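Local coordinates for photosystem II assembly protein Ycf48 (Thermosynechococcus elongatus, PDB 5OJ5) that binds the C-terminal extension of the D1 protein and probably assists early photosystem II assembly and the replacement of photodamaged D1, at residues N103-Q108 with P144-L150; I182-N187 with A198-G203. One frame throughout, in Å; residues are numbered along the deposited sequence.

In the fold
After the strands up to 89-90, the chain lays down strand 101-108, completes that four-stranded blade, and returns at strand 144-151 to open the next; interaction 1 closes this excursion of 35 residues by joining the first strands of two successive blades. After the second of these blades, the chain crosses residues 182-187 into strand 187-190 and turns back through strand 196-199, where interaction 2 closes a much shorter excursion. The two contacts therefore follow in series, neither nested nor crossed. They still meet: Arg-145 of interaction 1 reaches the carbonyl of Met-185 in interaction 2, probably through a hydrogen bond. Together they tie three successive blades of the seven-bladed propeller.

Interaction 1 (N103-Q108 with P144-L150); sequences NSVSFQ and PRLIKAL
Ser-104 and Ser-106 face Ile-147 and Ala-149 from a strand that runs parallel to theirs, the axes 3° apart and 5.5 Å at closest approach. The strands belong to different sheets, and side chains bridge them. Ser-104 has its OG anti to the backbone N (chi1 176°), which carries the hydroxyl across, where it accepts a hydrogen bond from the amide N of Ile-147 at 2.9 Å. Two residues on, Ser-106 repeats the gesture: its OG accepts one from the amide N of Ala-149 at 2.8 Å in a nearly straight bond, while the methyl CB of Ala-149 lies beside the same oxygen at 3.4 Å. The CG2 branch of Ile-147 packs against Ser-104 OG. At the beginning of the pair Asn-103 stretches over, its ND2 giving a hydrogen bond to Pro-144 O at 3.0 Å. That oxygen lies in the plane of the Asn-103 amide, and the amide nitrogen also bonds Glu-117, so two hydrogen bonds from ND2 hold the amide.

Water fills in toward the other end. One molecule joins Ser-106 OG, 2.7 Å away, to Lys-148 NZ; a second donates to both Phe-107 O and Ala-149 O; a third links Gln-108 NE2 to Ala-149 O. Behind the seam, Ile-147 and Ala-149 rest on Trp-113.

The first strands of two successive blades lie side by side here, as innermost strands do round the central pore of a propeller. Two buried serine hydroxyls satisfy backbone N-H groups that the other blade presents, making the interface polar at its middle and hydrated toward Gln-108.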
loop_
_atom_site.group_PDB
_atom_site.type_symbol
_atom_site.label_atom_id
_atom_site.label_comp_id
_atom_site.label_asym_id
_atom_site.label_seq_id
_atom_site.Cartn_x
_atom_site.Cartn_y
_atom_site.Cartn_z
ATOM N N ASN A 103 -5.664 3.738 -8.369
ATOM C CA ASN A 103 -4.897 3.914 -7.156
ATOM C C ASN A 103 -5.083 2.758 -6.176
ATOM O O ASN A 103 -4.223 2.547 -5.319
ATOM C CB ASN A 103 -5.389 5.247 -6.442
ATOM C CG ASN A 103 -4.940 6.469 -7.063
ATOM O OD1 ASN A 103 -3.841 6.558 -7.591
ATOM N ND2 ASN A 103 -5.777 7.474 -6.951
ATOM N N SER A 104 -6.227 2.068 -6.235
ATOM C CA SER A 104 -6.615 1.187 -5.144
ATOM C C SER A 104 -7.564 0.143 -5.687
ATOM O O SER A 104 -8.473 0.469 -6.451
ATOM C CB SER A 104 -7.263 2.016 -4.053
ATOM O OG SER A 104 -7.762 1.279 -2.965
ATOM N N VAL A 105 -7.365 -1.114 -5.261
ATOM C CA VAL A 105 -8.286 -2.205 -5.551
ATOM C C VAL A 105 -8.483 -2.979 -4.260
ATOM O O VAL A 105 -7.527 -3.191 -3.498
ATOM C CB VAL A 105 -7.780 -3.121 -6.686
ATOM C CG1 VAL A 105 -6.382 -3.723 -6.395
ATOM C CG2 VAL A 105 -8.788 -4.227 -7.026
ATOM N N SER A 106 -9.725 -3.409 -4.003
ATOM C CA SER A 106 -9.997 -4.149 -2.769
ATOM C C SER A 106 -11.126 -5.118 -3.004
ATOM O O SER A 106 -12.213 -4.707 -3.429
ATOM C CB SER A 106 -10.366 -3.169 -1.669
ATOM O OG SER A 106 -10.669 -3.827 -0.454
ATOM N N PHE A 107 -10.889 -6.376 -2.656
ATOM C CA PHE A 107 -11.919 -7.424 -2.676
ATOM C C PHE A 107 -12.201 -7.902 -1.264
ATOM O O PHE A 107 -11.321 -7.957 -0.399
ATOM C CB PHE A 107 -11.436 -8.636 -3.492
ATOM C CG PHE A 107 -11.619 -8.440 -4.979
ATOM C CD1 PHE A 107 -12.756 -8.947 -5.620
ATOM C CD2 PHE A 107 -10.689 -7.720 -5.745
ATOM C CE1 PHE A 107 -12.972 -8.763 -6.965
ATOM C CE2 PHE A 107 -10.918 -7.527 -7.135
ATOM C CZ PHE A 107 -12.063 -8.049 -7.722
ATOM N N GLN A 108 -13.454 -8.295 -1.067
ATOM C CA GLN A 108 -13.853 -9.119 0.085
ATOM C C GLN A 108 -14.666 -10.250 -0.546
ATOM O O GLN A 108 -15.800 -10.040 -1.002
ATOM C CB GLN A 108 -14.655 -8.312 1.093
ATOM C CG GLN A 108 -15.126 -9.150 2.277
ATOM C CD GLN A 108 -13.986 -9.887 2.931
ATOM O OE1 GLN A 108 -14.043 -11.129 3.082
ATOM N NE2 GLN A 108 -12.984 -9.182 3.345
ATOM N N PRO A 144 -10.704 9.960 -5.563
ATOM C CA PRO A 144 -10.499 8.768 -4.734
ATOM C C PRO A 144 -9.046 8.346 -4.644
ATOM O O PRO A 144 -8.337 8.307 -5.652
ATOM C CB PRO A 144 -11.285 7.691 -5.483
ATOM C CG PRO A 144 -12.267 8.436 -6.257
ATOM C CD PRO A 144 -11.624 9.688 -6.688
ATOM N N ARG A 145 -8.624 8.030 -3.435
ATOM C CA ARG A 145 -7.285 7.541 -3.162
ATOM C C ARG A 145 -7.275 6.086 -2.718
ATOM O O ARG A 145 -6.344 5.363 -3.030
ATOM C CB ARG A 145 -6.627 8.455 -2.081
ATOM C CG ARG A 145 -5.270 7.981 -1.612
ATOM C CD ARG A 145 -4.256 8.042 -2.661
ATOM N NE ARG A 145 -2.948 7.842 -2.083
ATOM C CZ ARG A 145 -2.218 8.806 -1.500
ATOM N NH1 ARG A 145 -2.634 10.033 -1.537
ATOM N NH2 ARG A 145 -1.040 8.565 -0.972
ATOM N N LEU A 146 -8.264 5.680 -1.911
ATOM C CA LEU A 146 -8.260 4.352 -1.312
ATOM C C LEU A 146 -9.696 3.884 -1.241
ATOM O O LEU A 146 -10.590 4.662 -0.893
ATOM C CB LEU A 146 -7.636 4.424 0.108
ATOM C CG LEU A 146 -7.598 3.112 0.882
ATOM C CD1 LEU A 146 -6.434 3.168 1.842
ATOM C CD2 LEU A 146 -8.850 2.868 1.705
ATOM N N ILE A 147 -9.916 2.600 -1.523
ATOM C CA ILE A 147 -11.196 1.955 -1.240
ATOM C C ILE A 147 -10.907 0.686 -0.486
ATOM O O ILE A 147 -9.904 0.002 -0.739
ATOM C CB ILE A 147 -11.989 1.702 -2.541
ATOM C CG1 ILE A 147 -13.422 1.252 -2.244
ATOM C CG2 ILE A 147 -11.289 0.761 -3.493
ATOM C CD1 ILE A 147 -14.457 1.825 -2.938
ATOM N N LYS A 148 -11.768 0.383 0.483
ATOM C CA LYS A 148 -11.672 -0.838 1.266
ATOM C C LYS A 148 -13.011 -1.555 1.205
ATOM O O LYS A 148 -14.033 -1.012 1.657
ATOM C CB LYS A 148 -11.265 -0.530 2.708
ATOM C CG LYS A 148 -11.252 -1.780 3.561
ATOM C CD LYS A 148 -10.103 -2.717 3.189
ATOM C CE LYS A 148 -9.960 -3.903 4.054
ATOM N NZ LYS A 148 -8.825 -4.774 3.550
ATOM N N ALA A 149 -12.992 -2.775 0.679
ATOM C CA ALA A 149 -14.187 -3.608 0.622
ATOM C C ALA A 149 -14.457 -4.181 2.001
ATOM O O ALA A 149 -13.560 -4.772 2.614
ATOM C CB ALA A 149 -13.952 -4.777 -0.325
ATOM N N LEU A 150 -15.689 -4.029 2.492
ATOM C CA LEU A 150 -16.083 -4.601 3.777
ATOM C C LEU A 150 -16.969 -5.820 3.606
ATOM O O LEU A 150 -17.310 -6.470 4.590
ATOM C CB LEU A 150 -16.790 -3.528 4.616
ATOM C CG LEU A 150 -15.918 -2.314 4.946
ATOM C CD1 LEU A 150 -16.742 -1.215 5.577
ATOM C CD2 LEU A 150 -14.707 -2.656 5.774
HETATM O O HOH W 1 -8.354 -4.741 0.542
HETATM O O HOH W 2 -11.169 -6.126 1.949
HETATM O O HOH W 3 -13.112 -6.594 4.571
#

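Interaction 2 (I182-N187 with A198-G203); sequences IGVMRN and AVSSRG
Arg-186 lies along the turn formed by Ser-200 to Gly-203, and its backbone N starts the contact with a 2.9 Å hydrogen bond to Val-199 O. The side chain leaves with CG anti to the backbone N (chi1 -173°) and stays extended as far as NE, which brings successive carbons past the carbonyls of the turn. CB sits 3.3 Å from Ser-200 O. CG passes near Ser-201 O, and CD touches both that oxygen and, at 4.0 Å, the CG1 methyl of Val-199. NE turns out of the contact to hydrogen-bond His-228 ND1. At the tip, NH1 reaches Ser-201 O at 3.0 Å; the oxygen lies at the guanidinium edge, near its plane, and the bond falls on one of its lone pairs. Bonds from NE and NH1 to different partners fix the rotation of the guanidinium.

Beside this arm the backbone carries further links. Val-199 N donates to Asn-187 O at 3.0 Å, and the CA-H of Ala-198 also approaches that oxygen. The buried amide N of Asn-187 has no partner in the model. Met-185 swings its SD over the methyl CB of Ala-198, 3.6 Å away, and Ile-182 CD1 touches the same methyl. A water bridges Ile-182 O and Ser-201 N.

Arg-202 and Gly-203 begin the Arg-rich patch, and Arg-186 holds the turn at the backbone oxygen of Ser-201, the residue just before it. The contact folds the connection after strand 175-178 against the turn between strands 196-199 and 205-209, while Val-199 packs on Leu-227 and Met-230 of strand 227-232; no helix takes part.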
loop_
_atom_site.group_PDB
_atom_site.type_symbol
_atom_site.label_atom_id
_atom_site.label_comp_id
_atom_site.label_asym_id
_atom_site.label_seq_id
_atom_site.Cartn_x
_atom_site.Cartn_y
_atom_site.Cartn_z
ATOM N N ILE A 182 -7.731 17.724 4.533
ATOM C CA ILE A 182 -6.417 17.909 5.160
ATOM C C ILE A 182 -5.264 18.091 4.174
ATOM O O ILE A 182 -4.082 17.868 4.548
ATOM C CB ILE A 182 -6.091 16.770 6.136
ATOM C CG1 ILE A 182 -6.054 15.407 5.422
ATOM C CG2 ILE A 182 -7.075 16.785 7.279
ATOM C CD1 ILE A 182 -5.449 14.282 6.300
ATOM N N GLY A 183 -5.533 18.511 2.960
ATOM C CA GLY A 183 -4.458 18.638 1.978
ATOM C C GLY A 183 -4.080 17.287 1.422
ATOM O O GLY A 183 -4.582 16.231 1.851
ATOM N N VAL A 184 -3.269 17.305 0.375
ATOM C CA VAL A 184 -2.971 16.069 -0.354
ATOM C C VAL A 184 -2.034 15.215 0.455
ATOM O O VAL A 184 -0.897 15.577 0.687
ATOM C CB VAL A 184 -2.413 16.389 -1.752
ATOM C CG1 VAL A 184 -2.147 15.090 -2.499
ATOM C CG2 VAL A 184 -3.400 17.253 -2.587
ATOM N N MET A 185 -2.477 14.055 0.849
ATOM C CA MET A 185 -1.682 13.183 1.708
ATOM C C MET A 185 -0.512 12.602 0.938
ATOM O O MET A 185 -0.654 12.139 -0.186
ATOM C CB MET A 185 -2.606 12.031 2.156
ATOM C CG MET A 185 -3.840 12.466 2.939
ATOM S SD MET A 185 -4.988 11.187 3.361
ATOM C CE MET A 185 -5.435 10.586 1.769
ATOM N N ARG A 186 0.655 12.572 1.568
ATOM C CA ARG A 186 1.836 11.942 1.009
ATOM C C ARG A 186 1.736 10.411 1.036
ATOM O O ARG A 186 2.285 9.725 0.169
ATOM C CB ARG A 186 3.067 12.400 1.824
ATOM C CG ARG A 186 4.385 11.972 1.262
ATOM C CD ARG A 186 5.488 12.505 2.117
ATOM N NE ARG A 186 6.774 12.446 1.456
ATOM C CZ ARG A 186 7.389 13.440 0.809
ATOM N NH1 ARG A 186 6.880 14.672 0.663
ATOM N NH2 ARG A 186 8.575 13.182 0.267
ATOM N N ASN A 187 1.051 9.858 2.025
ATOM C CA ASN A 187 0.893 8.421 2.185
ATOM C C ASN A 187 -0.275 8.224 3.132
ATOM O O ASN A 187 -0.596 9.116 3.927
ATOM C CB ASN A 187 2.179 7.737 2.696
ATOM C CG ASN A 187 3.023 7.167 1.581
ATOM O OD1 ASN A 187 2.508 6.478 0.704
ATOM N ND2 ASN A 187 4.329 7.401 1.625
ATOM N N ALA A 198 -2.175 9.179 8.061
ATOM C CA ALA A 198 -1.857 9.906 6.839
ATOM C C ALA A 198 -0.689 10.847 7.097
ATOM O O ALA A 198 -0.707 11.623 8.061
ATOM C CB ALA A 198 -3.048 10.728 6.394
ATOM N N VAL A 199 0.290 10.825 6.234
ATOM C CA VAL A 199 1.424 11.745 6.295
ATOM C C VAL A 199 1.083 13.000 5.519
ATOM O O VAL A 199 0.553 12.930 4.407
ATOM C CB VAL A 199 2.687 11.064 5.746
ATOM C CG1 VAL A 199 3.857 12.062 5.748
ATOM C CG2 VAL A 199 3.028 9.827 6.607
ATOM N N SER A 200 1.387 14.176 6.083
ATOM C CA SER A 200 1.092 15.446 5.416
ATOM C C SER A 200 1.931 15.587 4.141
ATOM O O SER A 200 2.936 14.895 3.954
ATOM C CB SER A 200 1.334 16.599 6.381
ATOM O OG SER A 200 2.727 16.816 6.628
ATOM N N SER A 201 1.517 16.521 3.273
ATOM C CA SER A 201 2.039 16.577 1.904
ATOM C C SER A 201 3.560 16.591 1.868
ATOM O O SER A 201 4.166 15.875 1.072
ATOM C CB SER A 201 1.504 17.829 1.195
ATOM O OG SER A 201 0.091 17.920 1.209
ATOM N N ARG A 202 4.180 17.455 2.680
ATOM C CA ARG A 202 5.618 17.632 2.700
ATOM C C ARG A 202 6.246 16.970 3.905
ATOM O O ARG A 202 7.418 17.237 4.227
ATOM C CB ARG A 202 5.977 19.129 2.600
ATOM C CG ARG A 202 5.324 19.791 1.378
ATOM C CD ARG A 202 5.853 19.252 0.072
ATOM N NE ARG A 202 7.254 19.634 -0.091
ATOM C CZ ARG A 202 7.690 20.777 -0.625
ATOM N NH1 ARG A 202 6.855 21.709 -1.093
ATOM N NH2 ARG A 202 8.992 20.987 -0.683
ATOM N N GLY A 203 5.509 16.083 4.572
ATOM C CA GLY A 203 6.055 15.335 5.687
ATOM C C GLY A 203 6.306 16.137 6.938
ATOM O O GLY A 203 7.036 15.652 7.822
HETATM O O HOH W 4 -0.917 17.953 3.889
HETATM O O HOH W 5 -1.672 19.704 -0.146
#